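Local coordinates for protein prolyl 4-hydroxylase (Phytophthora capsici LT1534, PDB 6IUQ) that probably hydroxylates proline residues of target proteins with an iron(II) centre, as 2-oxoglutarate-dependent oxygenases of the double-stranded beta-helix fold do, at residues F134-S137 against D138-L141; A101-R104 against T105-P108. All blocks are in the same frame, centred on the assembly; numbering follows the deposited sequence.

Contact 1. Residues F134-S137 against D138-L141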
loop_
_atom_site.group_PDB
_atom_site.type_symbol
_atom_site.label_atom_id
_atom_site.label_comp_id
_atom_site.label_asym_id
_atom_site.label_seq_id
_atom_site.Cartn_x
_atom_site.Cartn_y
_atom_site.Cartn_z
ATOM N N PHE A 134 18.648 -4.365 -1.876
ATOM C CA PHE A 134 18.641 -5.763 -1.497
ATOM C C PHE A 134 18.981 -6.012 -0.027
ATOM O O PHE A 134 18.697 -7.082 0.520
ATOM C CB PHE A 134 19.596 -6.524 -2.393
ATOM C CG PHE A 134 19.055 -6.770 -3.774
ATOM C CD1 PHE A 134 19.257 -5.851 -4.787
ATOM C CD2 PHE A 134 18.341 -7.926 -4.057
ATOM C CE1 PHE A 134 18.768 -6.080 -6.070
ATOM C CE2 PHE A 134 17.843 -8.161 -5.338
ATOM C CZ PHE A 134 18.051 -7.240 -6.345
ATOM N N SER A 135 19.564 -5.018 0.625
ATOM C CA SER A 135 19.973 -5.189 2.007
ATOM C C SER A 135 18.757 -5.497 2.874
ATOM O O SER A 135 17.665 -5.001 2.612
ATOM C CB SER A 135 20.707 -3.939 2.511
ATOM O OG SER A 135 20.786 -3.951 3.926
ATOM N N THR A 136 18.939 -6.314 3.904
ATOM C CA THR A 136 17.814 -6.734 4.723
ATOM C C THR A 136 17.330 -5.577 5.571
ATOM O O THR A 136 16.245 -5.628 6.154
ATOM C CB THR A 136 18.161 -7.931 5.636
ATOM O OG1 THR A 136 19.360 -7.656 6.369
ATOM C CG2 THR A 136 18.347 -9.211 4.818
ATOM N N SER A 137 18.146 -4.532 5.631
ATOM C CA SER A 137 17.803 -3.322 6.364
ATOM C C SER A 137 16.760 -2.501 5.610
ATOM O O SER A 137 16.034 -1.706 6.213
ATOM C CB SER A 137 19.057 -2.474 6.611
ATOM O OG SER A 137 19.913 -3.103 7.549
ATOM N N ASP A 138 16.695 -2.701 4.293
ATOM C CA ASP A 138 15.846 -1.895 3.426
ATOM C C ASP A 138 14.608 -2.657 2.924
ATOM O O ASP A 138 14.066 -2.358 1.853
ATOM C CB ASP A 138 16.669 -1.380 2.238
ATOM C CG ASP A 138 17.932 -0.629 2.677
ATOM O OD1 ASP A 138 17.952 -0.071 3.801
ATOM O OD2 ASP A 138 18.917 -0.608 1.910
ATOM N N ARG A 139 14.191 -3.664 3.683
ATOM C CA ARG A 139 12.935 -4.356 3.433
ATOM C C ARG A 139 12.273 -4.513 4.798
ATOM O O ARG A 139 12.953 -4.649 5.817
ATOM C CB ARG A 139 13.137 -5.727 2.747
ATOM C CG ARG A 139 13.474 -6.847 3.733
ATOM C CD ARG A 139 13.850 -8.160 3.067
ATOM N NE ARG A 139 14.945 -8.002 2.110
ATOM C CZ ARG A 139 15.603 -9.022 1.568
ATOM N NH1 ARG A 139 15.278 -10.257 1.911
ATOM N NH2 ARG A 139 16.590 -8.820 0.692
ATOM N N THR A 140 10.949 -4.462 4.817
ATOM C CA THR A 140 10.182 -4.699 6.033
ATOM C C THR A 140 9.130 -5.715 5.695
ATOM O O THR A 140 8.459 -5.577 4.678
ATOM C CB THR A 140 9.484 -3.410 6.570
ATOM O OG1 THR A 140 10.458 -2.486 7.061
ATOM C CG2 THR A 140 8.498 -3.741 7.686
ATOM N N LEU A 141 8.961 -6.722 6.535
ATOM C CA LEU A 141 7.885 -7.673 6.322
ATOM C C LEU A 141 6.970 -7.660 7.537
ATOM O O LEU A 141 7.340 -8.114 8.617
ATOM C CB LEU A 141 8.448 -9.073 6.064
ATOM C CG LEU A 141 7.507 -10.091 5.429
ATOM C CD1 LEU A 141 8.311 -10.993 4.491
ATOM C CD2 LEU A 141 6.767 -10.900 6.477
HETATM O O HOH W 1 15.689 -5.465 0.925
#
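Arg139 folds its side chain back along the loop that precedes it and lays its guanidinium against Thr136, whose methyl CG2 sits over the centre of one face, 4.2 Å above the plane. The route back begins with CG placed between the backbone N and the carbonyl carbon (chi1 83°), and a bend at chi3 completes it. At the end of the side chain, NH2 meets the carbonyl of Phe134 near the guanidinium plane; NH2 to Phe134 O is 2.7 Å, but the bond is bent (126°) and weak. NE uses a water instead: the water accepts from Arg139 NE at 2.9 Å, in the guanidinium plane, and donates to Ser135 O at 2.6 Å. The same Ser135 O also takes the backbone N of Asp138 at 3.0 Å, which closes the turn. Within the turn, Ser135 OG accepts from Ser137 N at 3.2 Å, an ST turn made possible by OG lying anti to its own backbone N (chi1 164°). On Asp138, the carboxylate oxygen OD2 comes to rest 3.8 Å from Ser135 CB. The remaining guanidinium nitrogen, NH1, bonds Phe114 O, while Phe134 packs on Leu120 and Thr124 of helix 118-126. Arg139 is thus held by backbone carbonyls and a water rather than by a carboxylate within the turn, an arrangement that probably limits the guanidinium's rotation and joins the loop to the start of strand 139-146 through neutral acceptors.

Contact 2. Residues A101-R104 against T105-P108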
loop_
_atom_site.group_PDB
_atom_site.type_symbol
_atom_site.label_atom_id
_atom_site.label_comp_id
_atom_site.label_asym_id
_atom_site.label_seq_id
_atom_site.Cartn_x
_atom_site.Cartn_y
_atom_site.Cartn_z
ATOM N N ALA A 101 15.276 -12.610 13.492
ATOM C CA ALA A 101 15.622 -13.973 13.068
ATOM C C ALA A 101 15.154 -15.038 14.064
ATOM O O ALA A 101 14.873 -16.177 13.681
ATOM C CB ALA A 101 17.124 -14.101 12.853
ATOM N N ALA A 102 15.086 -14.662 15.338
ATOM C CA ALA A 102 14.655 -15.569 16.391
ATOM C C ALA A 102 13.213 -15.983 16.162
ATOM O O ALA A 102 12.833 -17.130 16.390
ATOM C CB ALA A 102 14.811 -14.912 17.756
ATOM N N LEU A 103 12.418 -15.023 15.711
ATOM C CA LEU A 103 11.009 -15.236 15.429
ATOM C C LEU A 103 10.849 -16.017 14.127
ATOM O O LEU A 103 10.048 -16.951 14.029
ATOM C CB LEU A 103 10.292 -13.890 15.339
ATOM C CG LEU A 103 8.770 -13.897 15.283
ATOM C CD1 LEU A 103 8.237 -14.973 16.204
ATOM C CD2 LEU A 103 8.267 -12.538 15.712
ATOM N N ARG A 104 11.647 -15.635 13.139
ATOM C CA ARG A 104 11.519 -16.180 11.803
ATOM C C ARG A 104 11.824 -17.656 11.768
ATOM O O ARG A 104 11.226 -18.399 10.991
ATOM C CB ARG A 104 12.437 -15.438 10.841
ATOM C CG ARG A 104 11.694 -14.665 9.798
ATOM C CD ARG A 104 12.665 -14.020 8.869
ATOM N NE ARG A 104 13.313 -12.898 9.524
ATOM C CZ ARG A 104 14.623 -12.749 9.615
ATOM N NH1 ARG A 104 15.435 -13.649 9.078
ATOM N NH2 ARG A 104 15.112 -11.691 10.238
ATOM N N THR A 105 12.749 -18.078 12.624
ATOM C CA THR A 105 13.130 -19.486 12.738
ATOM C C THR A 105 11.953 -20.376 13.151
ATOM O O THR A 105 11.959 -21.582 12.897
ATOM C CB THR A 105 14.287 -19.656 13.749
ATOM O OG1 THR A 105 15.317 -18.704 13.448
ATOM C CG2 THR A 105 14.875 -21.067 13.691
ATOM N N LYS A 106 10.934 -19.785 13.766
ATOM C CA LYS A 106 9.757 -20.557 14.150
ATOM C C LYS A 106 8.839 -20.851 12.972
ATOM O O LYS A 106 8.033 -21.767 13.048
ATOM C CB LYS A 106 8.960 -19.839 15.241
ATOM C CG LYS A 106 9.772 -19.514 16.487
ATOM C CD LYS A 106 8.925 -18.831 17.554
ATOM C CE LYS A 106 9.719 -18.648 18.852
ATOM N NZ LYS A 106 10.185 -19.952 19.427
ATOM N N VAL A 107 8.960 -20.080 11.886
ATOM C CA VAL A 107 8.007 -20.166 10.769
ATOM C C VAL A 107 8.684 -20.246 9.398
ATOM O O VAL A 107 8.865 -19.234 8.710
ATOM C CB VAL A 107 7.038 -18.970 10.794
ATOM C CG1 VAL A 107 5.894 -19.226 11.778
ATOM C CG2 VAL A 107 7.779 -17.670 11.158
ATOM N N PRO A 108 9.034 -21.469 8.980
ATOM C CA PRO A 108 9.878 -21.721 7.799
ATOM C C PRO A 108 9.393 -21.107 6.480
ATOM O O PRO A 108 10.225 -20.603 5.704
ATOM C CB PRO A 108 9.881 -23.258 7.700
ATOM C CG PRO A 108 9.659 -23.721 9.090
ATOM C CD PRO A 108 8.676 -22.722 9.673
#
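The short helix 101-104 runs out into a type I beta turn from Arg104 to Val107, with the amides of Lys106 and Val107 each reaching back three residues, to Leu103 O and Arg104 O. The carbonyl of Ala101 is gripped twice by one residue: Thr105 N reaches Ala101 O at 3.0 Å and Thr105 OG1 donates to Ala101 O at 2.6 Å, the two donors coming from opposite faces of the carbonyl plane. The hydroxyl can do this because OG1 stands beside the backbone N (chi1 -49°), turned back toward the last helical turn. Lys106 sends its aliphatic part along the carbonyl end of the helix. Its CB lies 3.3 Å from Leu103 O, and farther out its CD meets Leu103 CD1 at 4.1 Å, the two side chains crossing at about a right angle. Val107 adds its CG2 methyl close to two carbonyl oxygens, 3.5 Å from Arg104 O and 3.7 Å from Leu103 O. Arg104 turns away from the turn and folds back over its own helix, with Ala101 CA 3.6 Å above the plane of its guanidinium, off toward the rim. Its NE bonds Leu98 O, and the group makes a cation-pi contact with Phe114 of the next helix. Val107 is the N-cap residue of helix 108-115, whose first residue is Pro108, so the turn directly links two helices. Leu103 and Val107 both pack on Leu59 of helix 46-61, and Val107 and Pro108 also touch Glu55 there, while the arginine reaches back to the residue that follows strand 94-97.

In the fold
Contact 2 comes first along the chain, after strand 94-97; helices 108-115 and 118-126 then lead to contact 1, at the entry to strand 139-146. Their centres are 16 Å apart and their nearest atoms about 7 Å, without touching, on the same side of the chain's centre. Strands 94-97 and 139-146 are antiparallel neighbours in the six-stranded sheet, and 94-97 is its outermost strand on that side. Phe114 links the two: its carbonyl oxygen holds Arg139, and its ring meets Arg104. Both contacts therefore lie at the two ends of the helical connection between adjacent strands at one margin of the core that carries the iron, and neither includes an iron ligand.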